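PDB 3BTV: Galactose/lactose metabolism regulatory protein GAL80, which represses the galactose and lactose metabolic genes of yeast by binding the activator GAL4 and blocking its transcriptional activation when no inducing sugar is present. Local coordinates for residues T217-Q222 with L409-L414; S226-R231 with Q395-E400. The protein carries 1 engineered substitution. One frame throughout, in Å; residues are numbered along the deposited sequence.

Contact 1: residues T217-Q222 with L409-L414; sequences TIDILQ and LILHRL
Ile218 of helix 209-225 meets Leu411 and Leu414 of helix 405-424 in a buried helix-helix packing near the middle of the chain. The short helical segments run steeply across each other, at 116° between their directions, and with 11.0 Å between the axes only side chains bridge the gap. CG2 of Ile218 meets both leucines: it sits 3.9 Å from CD1 of Leu411 and 3.8 Å from CD2 of Leu414, two residues one turn apart on the same helix face. Both leucines send CG anti to the backbone N (chi1 -173° and -178°), which carries their forked ends forward to the other helix. At Leu411 the fork serves two partners: while CD1 takes the isoleucine, CD2 lies 3.9 Å from CB of Asp219. The carboxylate of Asp219 is engaged elsewhere, OD2 forming a salt bridge with Arg156. Gln222 comes at Leu414 from the opposite direction, NE2 lying 3.7 Å from Leu414 CD2. The same NE2 donates a hydrogen bond of 3.1 Å to Ile218 O; the oxygen lies nearly in the amide plane of Gln222, while NE2 stands well above the carbonyl plane of Ile218. That oxygen also takes the helical bond from Gln222 N, on the opposite face, so Gln222 grips it twice. On the other side of helix 209-225, Leu221 rests on strands 176-184 and 295-301, which places the helix between the large mixed sheet and helix 405-424. With no hydrogen bond between the segments, their cohesion is apolar; one N-H of the glutamine amide is spent on its own helix, consistent with NE2 lying against a leucine methyl.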
loop_
_atom_site.group_PDB
_atom_site.type_symbol
_atom_site.label_atom_id
_atom_site.label_comp_id
_atom_site.label_asym_id
_atom_site.label_seq_id
_atom_site.Cartn_x
_atom_site.Cartn_y
_atom_site.Cartn_z
ATOM N N THR B 217 4.134 15.176 -0.321
ATOM C CA THR B 217 3.464 14.235 -1.217
ATOM C C THR B 217 1.961 14.112 -0.988
ATOM O O THR B 217 1.174 14.134 -1.930
ATOM C CB THR B 217 4.105 12.843 -1.125
ATOM O OG1 THR B 217 5.508 12.958 -1.390
ATOM C CG2 THR B 217 3.486 11.909 -2.161
ATOM N N ILE B 218 1.553 13.978 0.261
ATOM C CA ILE B 218 0.150 13.780 0.547
ATOM C C ILE B 218 -0.597 15.081 0.267
ATOM O O ILE B 218 -1.778 15.084 -0.094
ATOM C CB ILE B 218 -0.065 13.308 1.999
ATOM C CG1 ILE B 218 -1.364 12.504 2.098
ATOM C CG2 ILE B 218 -0.048 14.506 2.945
ATOM C CD1 ILE B 218 -1.317 11.132 1.449
ATOM N N ASP B 219 0.104 16.194 0.396
ATOM C CA ASP B 219 -0.535 17.459 0.077
ATOM C C ASP B 219 -0.811 17.587 -1.415
ATOM O O ASP B 219 -1.880 18.053 -1.793
ATOM C CB ASP B 219 0.281 18.673 0.526
ATOM C CG ASP B 219 -0.368 19.977 0.089
ATOM O OD1 ASP B 219 -1.454 20.309 0.612
ATOM O OD2 ASP B 219 0.178 20.649 -0.810
ATOM N N ILE B 220 0.144 17.216 -2.269
ATOM C CA ILE B 220 -0.142 17.281 -3.716
ATOM C C ILE B 220 -1.215 16.275 -4.088
ATOM O O ILE B 220 -2.005 16.510 -5.006
ATOM C CB ILE B 220 1.109 17.093 -4.639
ATOM C CG1 ILE B 220 1.690 15.695 -4.487
ATOM C CG2 ILE B 220 2.177 18.161 -4.371
ATOM C CD1 ILE B 220 2.861 15.441 -5.428
ATOM N N LEU B 221 -1.265 15.153 -3.377
ATOM C CA LEU B 221 -2.305 14.175 -3.685
ATOM C C LEU B 221 -3.672 14.808 -3.486
ATOM O O LEU B 221 -4.545 14.712 -4.347
ATOM C CB LEU B 221 -2.200 12.916 -2.815
ATOM C CG LEU B 221 -3.280 11.907 -3.216
ATOM C CD1 LEU B 221 -3.000 11.348 -4.645
ATOM C CD2 LEU B 221 -3.391 10.788 -2.206
ATOM N N GLN B 222 -3.853 15.464 -2.342
ATOM C CA GLN B 222 -5.127 16.093 -2.023
ATOM C C GLN B 222 -5.414 17.235 -2.967
ATOM O O GLN B 222 -6.554 17.451 -3.370
ATOM C CB GLN B 222 -5.115 16.611 -0.591
ATOM C CG GLN B 222 -5.102 15.498 0.429
ATOM C CD GLN B 222 -4.820 16.023 1.822
ATOM O OE1 GLN B 222 -5.726 16.203 2.623
ATOM N NE2 GLN B 222 -3.561 16.297 2.106
ATOM N N LEU B 409 -1.356 24.893 7.867
ATOM C CA LEU B 409 -1.963 24.503 9.140
ATOM C C LEU B 409 -2.768 23.210 8.987
ATOM O O LEU B 409 -2.619 22.271 9.767
ATOM C CB LEU B 409 -2.842 25.642 9.661
ATOM C CG LEU B 409 -3.453 25.472 11.050
ATOM C CD1 LEU B 409 -2.361 25.242 12.077
ATOM C CD2 LEU B 409 -4.285 26.702 11.393
ATOM N N ILE B 410 -3.597 23.155 7.953
ATOM C CA ILE B 410 -4.390 21.969 7.673
ATOM C C ILE B 410 -3.488 20.738 7.470
ATOM O O ILE B 410 -3.775 19.647 7.964
ATOM C CB ILE B 410 -5.290 22.211 6.449
ATOM C CG1 ILE B 410 -6.378 23.234 6.795
ATOM C CG2 ILE B 410 -5.873 20.890 5.922
ATOM C CD1 ILE B 410 -7.013 23.888 5.576
ATOM N N LEU B 411 -2.381 20.925 6.767
ATOM C CA LEU B 411 -1.424 19.844 6.569
ATOM C C LEU B 411 -0.829 19.409 7.914
ATOM O O LEU B 411 -0.698 18.210 8.202
ATOM C CB LEU B 411 -0.315 20.293 5.613
ATOM C CG LEU B 411 0.687 19.223 5.169
ATOM C CD1 LEU B 411 -0.027 17.971 4.699
ATOM C CD2 LEU B 411 1.593 19.780 4.059
ATOM N N HIS B 412 -0.479 20.388 8.748
ATOM C CA HIS B 412 0.009 20.066 10.083
ATOM C C HIS B 412 -1.005 19.240 10.879
ATOM O O HIS B 412 -0.623 18.328 11.606
ATOM C CB HIS B 412 0.380 21.323 10.866
ATOM C CG HIS B 412 1.823 21.695 10.753
ATOM N ND1 HIS B 412 2.834 20.910 11.264
ATOM C CD2 HIS B 412 2.426 22.766 10.185
ATOM C CE1 HIS B 412 3.999 21.479 11.009
ATOM N NE2 HIS B 412 3.780 22.604 10.353
ATOM N N ARG B 413 -2.287 19.571 10.752
ATOM C CA ARG B 413 -3.323 18.811 11.455
ATOM C C ARG B 413 -3.331 17.384 10.976
ATOM O O ARG B 413 -3.545 16.455 11.760
ATOM C CB ARG B 413 -4.699 19.437 11.249
ATOM C CG ARG B 413 -4.869 20.772 11.978
ATOM C CD ARG B 413 -6.213 21.430 11.683
ATOM N NE ARG B 413 -6.386 22.652 12.467
ATOM C CZ ARG B 413 -7.441 23.462 12.393
ATOM N NH1 ARG B 413 -8.444 23.196 11.561
ATOM N NH2 ARG B 413 -7.493 24.543 13.162
ATOM N N LEU B 414 -3.090 17.203 9.678
ATOM C CA LEU B 414 -3.040 15.862 9.123
ATOM C C LEU B 414 -1.812 15.104 9.628
ATOM O O LEU B 414 -1.900 13.930 9.983
ATOM C CB LEU B 414 -3.053 15.902 7.582
ATOM C CG LEU B 414 -3.061 14.536 6.894
ATOM C CD1 LEU B 414 -4.278 13.722 7.307
ATOM C CD2 LEU B 414 -2.994 14.686 5.338
#

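Contact 2: residues S226-R231 with Q395-E400; sequences SSYFSR and QGFDFE
Phe397 pushes its ring between the backbone at Ser226 and the ring of Tyr228. Over one phenyl face lies Ser226, whose CA is 3.7 Å from the ring centroid and only 16° off the normal, a CH-pi contact; Ser227 N sits over the same face, nearer the rim. CZ of Phe397 points onto the Tyr228 ring, 3.3 Å above its centre. The planes are inclined at 41°, with centroids 4.5 Å apart, so the pair is oblique. With CG anti to its carbonyl carbon (chi1 -62°), Tyr228 swings its ring back toward the loop, bringing OH within 4.1 Å of Gly396 CA. The backbone against Phe397 lies just past the end of helix 209-225, which a Schellman motif closes with Ser226, at positive phi, as C-prime residue. Phe397 itself occupies a type II' turn from Gln395 to Asp398, where Gly396 readily adopts the required positive phi. An alanine in place of Tyr228 would remove the aromatic face beneath CZ and is likely to leave the Phe397 ring freer to turn and one side of it poorly packed. Asp398 N closes the turn on Gln395 O, 3.0 Å away, while Gln395 NE2 donates to Glu400 O at 3.1 Å.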
loop_
_atom_site.group_PDB
_atom_site.type_symbol
_atom_site.label_atom_id
_atom_site.label_comp_id
_atom_site.label_asym_id
_atom_site.label_seq_id
_atom_site.Cartn_x
_atom_site.Cartn_y
_atom_site.Cartn_z
ATOM N N SER B 226 -8.423 17.172 -5.573
ATOM C CA SER B 226 -9.360 18.119 -4.963
ATOM C C SER B 226 -10.191 17.467 -3.855
ATOM O O SER B 226 -11.408 17.615 -3.825
ATOM C CB SER B 226 -10.310 18.709 -6.012
ATOM O OG SER B 226 -9.600 19.404 -7.023
ATOM N N SER B 227 -9.547 16.737 -2.954
ATOM C CA SER B 227 -10.262 16.169 -1.809
ATOM C C SER B 227 -9.362 16.100 -0.598
ATOM O O SER B 227 -8.161 15.862 -0.735
ATOM C CB SER B 227 -10.767 14.755 -2.117
ATOM O OG SER B 227 -11.511 14.253 -1.013
ATOM N N TYR B 228 -9.936 16.316 0.585
ATOM C CA TYR B 228 -9.264 15.979 1.836
ATOM C C TYR B 228 -9.617 14.549 2.252
ATOM O O TYR B 228 -10.466 13.902 1.643
ATOM C CB TYR B 228 -9.655 16.951 2.964
ATOM C CG TYR B 228 -9.255 18.380 2.675
ATOM C CD1 TYR B 228 -10.210 19.360 2.449
ATOM C CD2 TYR B 228 -7.917 18.741 2.594
ATOM C CE1 TYR B 228 -9.841 20.669 2.166
ATOM C CE2 TYR B 228 -7.541 20.038 2.317
ATOM C CZ TYR B 228 -8.508 20.997 2.101
ATOM O OH TYR B 228 -8.123 22.285 1.818
ATOM N N PHE B 229 -8.965 14.071 3.306
ATOM C CA PHE B 229 -9.222 12.720 3.796
ATOM C C PHE B 229 -10.404 12.678 4.746
ATOM O O PHE B 229 -10.664 13.640 5.447
ATOM C CB PHE B 229 -7.987 12.155 4.492
ATOM C CG PHE B 229 -6.931 11.709 3.545
ATOM C CD1 PHE B 229 -5.962 12.595 3.110
ATOM C CD2 PHE B 229 -6.921 10.413 3.061
ATOM C CE1 PHE B 229 -4.990 12.187 2.216
ATOM C CE2 PHE B 229 -5.941 9.993 2.160
ATOM C CZ PHE B 229 -4.982 10.887 1.743
ATOM N N SER B 230 -11.106 11.553 4.765
ATOM C CA SER B 230 -12.203 11.338 5.696
ATOM C C SER B 230 -11.662 10.579 6.903
ATOM O O SER B 230 -11.797 11.016 8.047
ATOM C CB SER B 230 -13.318 10.541 5.007
ATOM O OG SER B 230 -14.124 9.859 5.942
ATOM N N ARG B 231 -11.027 9.442 6.636
ATOM C CA ARG B 231 -10.491 8.588 7.692
ATOM C C ARG B 231 -9.067 8.175 7.349
ATOM O O ARG B 231 -8.741 8.021 6.190
ATOM C CB ARG B 231 -11.374 7.349 7.862
ATOM C CG ARG B 231 -12.821 7.689 8.258
ATOM C CD ARG B 231 -13.678 6.455 8.540
ATOM N NE ARG B 231 -13.379 5.862 9.843
ATOM C CZ ARG B 231 -14.234 5.129 10.551
ATOM N NH1 ARG B 231 -15.460 4.901 10.090
ATOM N NH2 ARG B 231 -13.868 4.632 11.728
ATOM N N GLN B 395 -5.500 28.657 -0.551
ATOM C CA GLN B 395 -5.643 28.272 -1.937
ATOM C C GLN B 395 -6.688 27.170 -2.029
ATOM O O GLN B 395 -7.491 27.143 -2.956
ATOM C CB GLN B 395 -4.316 27.795 -2.523
ATOM C CG GLN B 395 -4.428 27.437 -3.995
ATOM C CD GLN B 395 -3.160 26.853 -4.542
ATOM O OE1 GLN B 395 -2.468 26.109 -3.853
ATOM N NE2 GLN B 395 -2.852 27.167 -5.800
ATOM N N GLY B 396 -6.691 26.282 -1.042
ATOM C CA GLY B 396 -7.567 25.132 -1.076
ATOM C C GLY B 396 -7.241 24.278 -2.283
ATOM O O GLY B 396 -6.085 23.948 -2.523
ATOM N N PHE B 397 -8.266 23.928 -3.047
ATOM C CA PHE B 397 -8.085 23.144 -4.252
ATOM C C PHE B 397 -8.080 24.005 -5.515
ATOM O O PHE B 397 -8.142 23.484 -6.624
ATOM C CB PHE B 397 -9.176 22.094 -4.357
ATOM C CG PHE B 397 -9.273 21.217 -3.153
ATOM C CD1 PHE B 397 -8.127 20.733 -2.543
ATOM C CD2 PHE B 397 -10.507 20.869 -2.633
ATOM C CE1 PHE B 397 -8.209 19.922 -1.432
ATOM C CE2 PHE B 397 -10.599 20.050 -1.521
ATOM C CZ PHE B 397 -9.452 19.578 -0.922
ATOM N N ASP B 398 -8.017 25.320 -5.343
ATOM C CA ASP B 398 -8.014 26.227 -6.486
ATOM C C ASP B 398 -6.740 26.120 -7.304
ATOM O O ASP B 398 -5.653 25.998 -6.745
ATOM C CB ASP B 398 -8.142 27.674 -6.021
ATOM C CG ASP B 398 -9.548 28.028 -5.598
ATOM O OD1 ASP B 398 -10.488 27.311 -6.003
ATOM O OD2 ASP B 398 -9.705 29.028 -4.859
ATOM N N PHE B 399 -6.877 26.196 -8.626
ATOM C CA PHE B 399 -5.719 26.302 -9.513
ATOM C C PHE B 399 -5.015 27.628 -9.237
ATOM O O PHE B 399 -3.790 27.726 -9.306
ATOM C CB PHE B 399 -6.144 26.262 -10.991
ATOM C CG PHE B 399 -6.446 24.885 -11.512
ATOM C CD1 PHE B 399 -7.758 24.464 -11.678
ATOM C CD2 PHE B 399 -5.423 24.025 -11.869
ATOM C CE1 PHE B 399 -8.047 23.203 -12.163
ATOM C CE2 PHE B 399 -5.704 22.754 -12.355
ATOM C CZ PHE B 399 -7.014 22.346 -12.502
ATOM N N GLU B 400 -5.826 28.632 -8.903
ATOM C CA GLU B 400 -5.399 30.018 -8.709
ATOM C C GLU B 400 -4.646 30.261 -7.423
ATOM O O GLU B 400 -4.812 29.544 -6.438
ATOM C CB GLU B 400 -6.625 30.937 -8.683
ATOM C CG GLU B 400 -7.139 31.321 -10.042
ATOM C CD GLU B 400 -7.020 30.185 -11.027
ATOM O OE1 GLU B 400 -6.347 30.375 -12.062
ATOM O OE2 GLU B 400 -7.579 29.098 -10.756
#

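Contact 1 is core and contact 2 lies nearer the surface, yet both depend on helix 209-225: contact 1 uses its side, contact 2 the point where it stops and the chain heads into strand 229-237. The second partners are also neighbours in sequence, helix 405-424 and the loop preceding it. Aliphatic methyls suit the interior crossing of contact 1, whereas contact 2 relies on a phenyl face laid against the backbone after the helix, an oblique aromatic pair and a glycine-bearing turn. Gln222 joins the two: its O probably accepts a hydrogen bond from Ser227 N at 3.1 Å, and its OE1 packs 3.4 Å from Tyr228 CD2. Ile218 CG1 likewise reaches Phe229 CE1, at 3.6 Å.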